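Long-range contacts in AgaA (Rhizobium radiobacter, PDB 6HLX), which binds the opine agropinic acid as a periplasmic substrate-binding protein and probably delivers it to an ABC transporter for import: residues Gly35-Gly40 / Tyr130-Glu135; Phe62-Arg67 / Ala126-Leu131. One frame throughout, in Å; residues are numbered along the deposited sequence.

Contact 1: Gly35-Gly40 / Tyr130-Glu135; sequences GLVNYG and YLALPE
V37 and A132 meet at the centre of this contact, with backbone as much as side chain. CA of A132 points its hydrogen at O of V37, with 3.3 Å between the two and an angle of 161° at the hydrogen. No clear direct hydrogen bond crosses between the segments.

Water does most of the polar work. Water 1 accepts from the N of L36 and donates to the O of L131, 2.8 Å away. Water 3 accepts from the N of Y39 and from ND2 of N38, and it donates to the O of A132 at 2.7 Å. Water 2 lies near the O of L131 and the O of L133; its bond from ND2 of N38 is weak. The amide of N38 is fixed at its other end too. OD1 of N38 accepts a nearly straight bond from N of G35, 2.9 Å long. This fixes which way the amide faces, with ND2 toward waters 2 and 3.

Apolar groups fill the rest. CG2 of V37 sits between the backbone N and carbonyl carbon of its own residue (chi1 -69° for CG1). From there it reaches CB of A132 and CB of L131, both at 4.1 Å. CE2 of Y39 comes obliquely to CB of A132 at 3.9 Å. OH of Y39 is hydrogen-bonded to OD1 of D129, in helix 127-131, and to N of T384. CD1 of L36 touches CD1 of L131 at 4.3 Å.

All the touching residues are buried. Strand 37-39 is an outermost strand of a five-stranded antiparallel sheet and pairs with strand 45-55. The contact is a water-mediated junction between that edge strand and the loop leaving helix 127-131, in a solute-binding protein of family 5.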
loop_
_atom_site.group_PDB
_atom_site.type_symbol
_atom_site.label_atom_id
_atom_site.label_comp_id
_atom_site.label_asym_id
_atom_site.label_seq_id
_atom_site.Cartn_x
_atom_site.Cartn_y
_atom_site.Cartn_z
ATOM N N GLY A 35 12.751 -7.684 -5.891
ATOM C CA GLY A 35 12.435 -8.964 -5.258
ATOM C C GLY A 35 12.660 -10.104 -6.228
ATOM O O GLY A 35 13.212 -9.902 -7.320
ATOM N N LEU A 36 12.206 -11.318 -5.859
ATOM C CA LEU A 36 12.283 -12.473 -6.757
ATOM C C LEU A 36 11.450 -12.149 -8.000
ATOM O O LEU A 36 11.854 -12.423 -9.128
ATOM C CB LEU A 36 11.716 -13.713 -6.059
ATOM C CG LEU A 36 12.592 -14.255 -4.933
ATOM C CD1 LEU A 36 11.807 -15.234 -4.040
ATOM C CD2 LEU A 36 13.894 -14.846 -5.489
ATOM N N VAL A 37 10.306 -11.497 -7.759
ATOM C CA VAL A 37 9.362 -11.026 -8.775
ATOM C C VAL A 37 8.892 -9.626 -8.372
ATOM O O VAL A 37 8.968 -9.265 -7.194
ATOM C CB VAL A 37 8.143 -11.974 -8.912
ATOM C CG1 VAL A 37 8.530 -13.316 -9.531
ATOM C CG2 VAL A 37 7.426 -12.172 -7.567
ATOM N N ASN A 38 8.416 -8.855 -9.339
ATOM C CA ASN A 38 7.790 -7.553 -9.061
ATOM C C ASN A 38 6.752 -7.356 -10.132
ATOM O O ASN A 38 6.870 -7.959 -11.202
ATOM C CB ASN A 38 8.799 -6.421 -9.089
ATOM C CG ASN A 38 9.691 -6.411 -7.868
ATOM O OD1 ASN A 38 10.868 -6.776 -7.938
ATOM N ND2 ASN A 38 9.144 -6.013 -6.710
ATOM N N TYR A 39 5.737 -6.503 -9.875
ATOM C CA TYR A 39 4.754 -6.247 -10.923
ATOM C C TYR A 39 5.362 -5.390 -12.033
ATOM O O TYR A 39 6.095 -4.438 -11.749
ATOM C CB TYR A 39 3.562 -5.503 -10.314
ATOM C CG TYR A 39 2.670 -6.396 -9.477
ATOM C CD1 TYR A 39 1.837 -7.341 -10.073
ATOM C CD2 TYR A 39 2.639 -6.279 -8.091
ATOM C CE1 TYR A 39 0.971 -8.125 -9.307
ATOM C CE2 TYR A 39 1.790 -7.070 -7.314
ATOM C CZ TYR A 39 0.951 -7.983 -7.927
ATOM O OH TYR A 39 0.110 -8.740 -7.143
ATOM N N GLY A 40 5.007 -5.710 -13.271
ATOM C CA GLY A 40 5.359 -4.956 -14.469
ATOM C C GLY A 40 4.386 -3.792 -14.603
ATOM O O GLY A 40 3.362 -3.746 -13.901
ATOM N N TYR A 130 2.527 -11.884 -3.125
ATOM C CA TYR A 130 3.109 -11.316 -1.897
ATOM C C TYR A 130 4.634 -11.186 -1.989
ATOM O O TYR A 130 5.204 -10.267 -1.393
ATOM C CB TYR A 130 2.652 -12.052 -0.630
ATOM C CG TYR A 130 1.230 -11.681 -0.239
ATOM C CD1 TYR A 130 0.908 -10.380 0.150
ATOM C CD2 TYR A 130 0.217 -12.640 -0.210
ATOM C CE1 TYR A 130 -0.390 -10.035 0.533
ATOM C CE2 TYR A 130 -1.083 -12.307 0.186
ATOM C CZ TYR A 130 -1.382 -11.000 0.541
ATOM O OH TYR A 130 -2.655 -10.639 0.923
ATOM N N LEU A 131 5.280 -12.024 -2.830
ATOM C CA LEU A 131 6.722 -11.899 -3.044
ATOM C C LEU A 131 7.066 -10.691 -3.929
ATOM O O LEU A 131 8.238 -10.281 -4.013
ATOM C CB LEU A 131 7.316 -13.214 -3.598
ATOM C CG LEU A 131 7.306 -14.357 -2.580
ATOM C CD1 LEU A 131 7.569 -15.684 -3.264
ATOM C CD2 LEU A 131 8.360 -14.101 -1.417
ATOM N N ALA A 132 6.026 -10.096 -4.562
ATOM C CA ALA A 132 6.198 -8.890 -5.377
ATOM C C ALA A 132 6.024 -7.633 -4.511
ATOM O O ALA A 132 6.168 -6.535 -5.026
ATOM C CB ALA A 132 5.195 -8.874 -6.531
ATOM N N LEU A 133 5.683 -7.760 -3.215
ATOM C CA LEU A 133 5.523 -6.540 -2.401
ATOM C C LEU A 133 6.810 -5.721 -2.401
ATOM O O LEU A 133 7.890 -6.309 -2.314
ATOM C CB LEU A 133 5.202 -6.885 -0.928
ATOM C CG LEU A 133 3.798 -7.391 -0.624
ATOM C CD1 LEU A 133 3.795 -8.062 0.723
ATOM C CD2 LEU A 133 2.760 -6.240 -0.635
ATOM N N PRO A 134 6.734 -4.374 -2.290
ATOM C CA PRO A 134 7.979 -3.581 -2.149
ATOM C C PRO A 134 8.728 -4.007 -0.866
ATOM O O PRO A 134 9.947 -3.831 -0.760
ATOM C CB PRO A 134 7.448 -2.146 -1.992
ATOM C CG PRO A 134 6.093 -2.169 -2.785
ATOM C CD PRO A 134 5.528 -3.509 -2.363
ATOM N N GLU A 135 7.983 -4.584 0.116
ATOM C CA GLU A 135 8.586 -5.007 1.392
ATOM C C GLU A 135 9.217 -6.413 1.319
ATOM O O GLU A 135 9.836 -6.852 2.304
ATOM C CB GLU A 135 7.543 -4.905 2.551
ATOM C CG GLU A 135 7.158 -3.457 2.895
ATOM C CD GLU A 135 6.475 -2.658 1.789
ATOM O OE1 GLU A 135 5.571 -3.210 1.119
ATOM O OE2 GLU A 135 6.858 -1.482 1.576
HETATM O O HOH W 1 10.713 -11.399 -3.392
HETATM O O HOH W 2 9.593 -7.655 -4.155
HETATM O O HOH W 3 6.085 -5.226 -7.361
#

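Contact 2: Phe62-Arg67 / Ala126-Leu131; sequences FTFHLR and AMIDYL. With ZN (zinc ion), chain R.
This is an apolar helix-on-sheet contact. F62 and F64 project from strand 61-66 of the five-stranded antiparallel sheet and meet M127, I128 and L131 of the short helix 127-131. No hydrogen bond crosses it. The segment axes pass 11.7 Å apart, at 42° to each other, so the gap is bridged by side chains.

The F62 ring meets two residues in different ways. M127 lies over one of its faces, with CG 4.2 Å above the plane and offset toward the rim. The closest approach is CB of M127 to CZ of F62, at 3.7 Å. CG of M127 is anti to the backbone N (chi1 -175°), and bends at the next two torsions lead the thioether end away from the strand. I128 comes to the ring edge instead, where its CD1 lies near the ring plane, 3.9 Å from CD2 of F62.

The same CD1 also serves F64. CD1 of I128 lies 3.7 Å from CZ of F64, so the one methyl touches both phenylalanine rings, the F62 edge and the F64 ring obliquely. The F64 and I128 side chains run past each other in opposite senses. CD1 of L131 approaches the F64 ring obliquely and stops 3.5 Å from CZ.

H65 belongs to the other side of the strand. NE2 of H65 binds the zinc ion at 2.0 Å, and E54 of the neighbouring strand is also a ligand. The metal is thus outside the apolar core.

Strand 61-66 runs between strands 45-55 and 115-120. F62 touches V55 and L120 there, and F64 touches Y53 and L118. On the helix side, M127 reaches S104, while Y130 packs on helix 99-102.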
loop_
_atom_site.group_PDB
_atom_site.type_symbol
_atom_site.label_atom_id
_atom_site.label_comp_id
_atom_site.label_asym_id
_atom_site.label_seq_id
_atom_site.Cartn_x
_atom_site.Cartn_y
_atom_site.Cartn_z
ATOM N N PHE A 62 7.432 -24.034 -4.097
ATOM C CA PHE A 62 7.851 -22.997 -5.044
ATOM C C PHE A 62 9.347 -23.110 -5.280
ATOM O O PHE A 62 10.109 -23.175 -4.312
ATOM C CB PHE A 62 7.521 -21.604 -4.451
ATOM C CG PHE A 62 6.042 -21.351 -4.204
ATOM C CD1 PHE A 62 5.381 -21.954 -3.130
ATOM C CD2 PHE A 62 5.314 -20.508 -5.036
ATOM C CE1 PHE A 62 4.003 -21.791 -2.953
ATOM C CE2 PHE A 62 3.938 -20.330 -4.847
ATOM C CZ PHE A 62 3.297 -20.946 -3.788
ATOM N N THR A 63 9.772 -23.139 -6.540
ATOM C CA THR A 63 11.213 -23.162 -6.841
ATOM C C THR A 63 11.531 -21.912 -7.608
ATOM O O THR A 63 10.880 -21.642 -8.612
ATOM C CB THR A 63 11.636 -24.406 -7.641
ATOM O OG1 THR A 63 11.320 -25.566 -6.884
ATOM C CG2 THR A 63 13.148 -24.420 -7.944
ATOM N N PHE A 64 12.563 -21.188 -7.183
ATOM C CA PHE A 64 13.019 -19.983 -7.884
ATOM C C PHE A 64 14.394 -20.227 -8.429
ATOM O O PHE A 64 15.295 -20.624 -7.671
ATOM C CB PHE A 64 13.052 -18.771 -6.944
ATOM C CG PHE A 64 11.672 -18.456 -6.415
ATOM C CD1 PHE A 64 10.832 -17.582 -7.099
ATOM C CD2 PHE A 64 11.200 -19.061 -5.253
ATOM C CE1 PHE A 64 9.532 -17.338 -6.649
ATOM C CE2 PHE A 64 9.900 -18.813 -4.797
ATOM C CZ PHE A 64 9.079 -17.952 -5.499
ATOM N N HIS A 65 14.559 -20.014 -9.742
ATOM C CA HIS A 65 15.858 -20.138 -10.399
ATOM C C HIS A 65 16.394 -18.741 -10.572
ATOM O O HIS A 65 15.806 -17.934 -11.293
ATOM C CB HIS A 65 15.719 -20.896 -11.711
ATOM C CG HIS A 65 15.432 -22.339 -11.478
ATOM N ND1 HIS A 65 16.400 -23.194 -10.977
ATOM C CD2 HIS A 65 14.288 -23.038 -11.666
ATOM C CE1 HIS A 65 15.826 -24.387 -10.914
ATOM N NE2 HIS A 65 14.564 -24.338 -11.320
ATOM N N LEU A 66 17.441 -18.405 -9.820
ATOM C CA LEU A 66 17.947 -17.038 -9.784
ATOM C C LEU A 66 18.684 -16.605 -11.039
ATOM O O LEU A 66 19.491 -17.348 -11.593
ATOM C CB LEU A 66 18.823 -16.776 -8.538
ATOM C CG LEU A 66 18.205 -17.078 -7.171
ATOM C CD1 LEU A 66 19.181 -16.700 -6.065
ATOM C CD2 LEU A 66 16.838 -16.360 -6.981
ATOM N N ARG A 67 18.401 -15.372 -11.452
ATOM C CA ARG A 67 19.034 -14.696 -12.577
ATOM C C ARG A 67 20.471 -14.356 -12.159
ATOM O O ARG A 67 20.747 -14.202 -10.961
ATOM C CB ARG A 67 18.250 -13.376 -12.805
ATOM C CG ARG A 67 18.565 -12.649 -14.083
ATOM C CD ARG A 67 17.727 -11.386 -14.189
ATOM N NE ARG A 67 16.295 -11.634 -14.369
ATOM C CZ ARG A 67 15.726 -11.982 -15.521
ATOM N NH1 ARG A 67 16.468 -12.159 -16.611
ATOM N NH2 ARG A 67 14.410 -12.150 -15.594
ATOM N N ALA A 126 -1.626 -16.982 -3.812
ATOM C CA ALA A 126 -1.251 -15.556 -3.768
ATOM C C ALA A 126 0.207 -15.328 -3.336
ATOM O O ALA A 126 0.645 -14.181 -3.267
ATOM C CB ALA A 126 -2.181 -14.813 -2.829
ATOM N N MET A 127 0.938 -16.402 -2.989
ATOM C CA MET A 127 2.317 -16.281 -2.515
ATOM C C MET A 127 3.204 -15.541 -3.512
ATOM O O MET A 127 4.005 -14.699 -3.092
ATOM C CB MET A 127 2.902 -17.660 -2.164
ATOM C CG MET A 127 4.307 -17.610 -1.534
ATOM S SD MET A 127 4.420 -16.503 -0.094
ATOM C CE MET A 127 3.319 -17.298 1.052
ATOM N N ILE A 128 3.094 -15.857 -4.825
ATOM C CA ILE A 128 3.935 -15.145 -5.812
ATOM C C ILE A 128 3.644 -13.628 -5.768
ATOM O O ILE A 128 4.571 -12.801 -5.771
ATOM C CB ILE A 128 3.760 -15.738 -7.243
ATOM C CG1 ILE A 128 4.322 -17.179 -7.325
ATOM C CG2 ILE A 128 4.406 -14.856 -8.312
ATOM C CD1 ILE A 128 5.865 -17.306 -7.189
ATOM N N ASP A 129 2.350 -13.275 -5.626
ATOM C CA ASP A 129 1.971 -11.847 -5.535
ATOM C C ASP A 129 2.560 -11.190 -4.278
ATOM O O ASP A 129 3.085 -10.067 -4.362
ATOM C CB ASP A 129 0.449 -11.688 -5.558
ATOM C CG ASP A 129 -0.153 -12.098 -6.891
ATOM O OD1 ASP A 129 -0.234 -11.250 -7.785
ATOM O OD2 ASP A 129 -0.541 -13.270 -7.031
ATOM N N TYR A 130 2.527 -11.884 -3.125
ATOM C CA TYR A 130 3.109 -11.316 -1.897
ATOM C C TYR A 130 4.634 -11.186 -1.989
ATOM O O TYR A 130 5.204 -10.267 -1.393
ATOM C CB TYR A 130 2.652 -12.052 -0.630
ATOM C CG TYR A 130 1.230 -11.681 -0.239
ATOM C CD1 TYR A 130 0.908 -10.380 0.150
ATOM C CD2 TYR A 130 0.217 -12.640 -0.210
ATOM C CE1 TYR A 130 -0.390 -10.035 0.533
ATOM C CE2 TYR A 130 -1.083 -12.307 0.186
ATOM C CZ TYR A 130 -1.382 -11.000 0.541
ATOM O OH TYR A 130 -2.655 -10.639 0.923
ATOM N N LEU A 131 5.280 -12.024 -2.830
ATOM C CA LEU A 131 6.722 -11.899 -3.044
ATOM C C LEU A 131 7.066 -10.691 -3.929
ATOM O O LEU A 131 8.238 -10.281 -4.013
ATOM C CB LEU A 131 7.316 -13.214 -3.598
ATOM C CG LEU A 131 7.306 -14.357 -2.580
ATOM C CD1 LEU A 131 7.569 -15.684 -3.264
ATOM C CD2 LEU A 131 8.360 -14.101 -1.417
HETATM ZN ZN ZN R . 13.270 -25.921 -11.475
#

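The two contacts lie about 9 Å apart, centre to centre. They share Y130 and L131 and both use helix 127-131. Contact 1 uses L131 and A132; contact 2 uses M127, I128 and again L131. Both reach the same antiparallel sheet, at strand 37-39 and at strand 61-66, with strand 45-55 between them. Along the chain the two strands come first, and the helix follows strand 115-120. The contacts also touch directly: CD1 of L36 is 4.0 Å from CD1 of F64. Together they join one short helix and the loop after it to two strands of this sheet, 37-39 and 61-66, within the part of the protein that carries the E54-H65 zinc site.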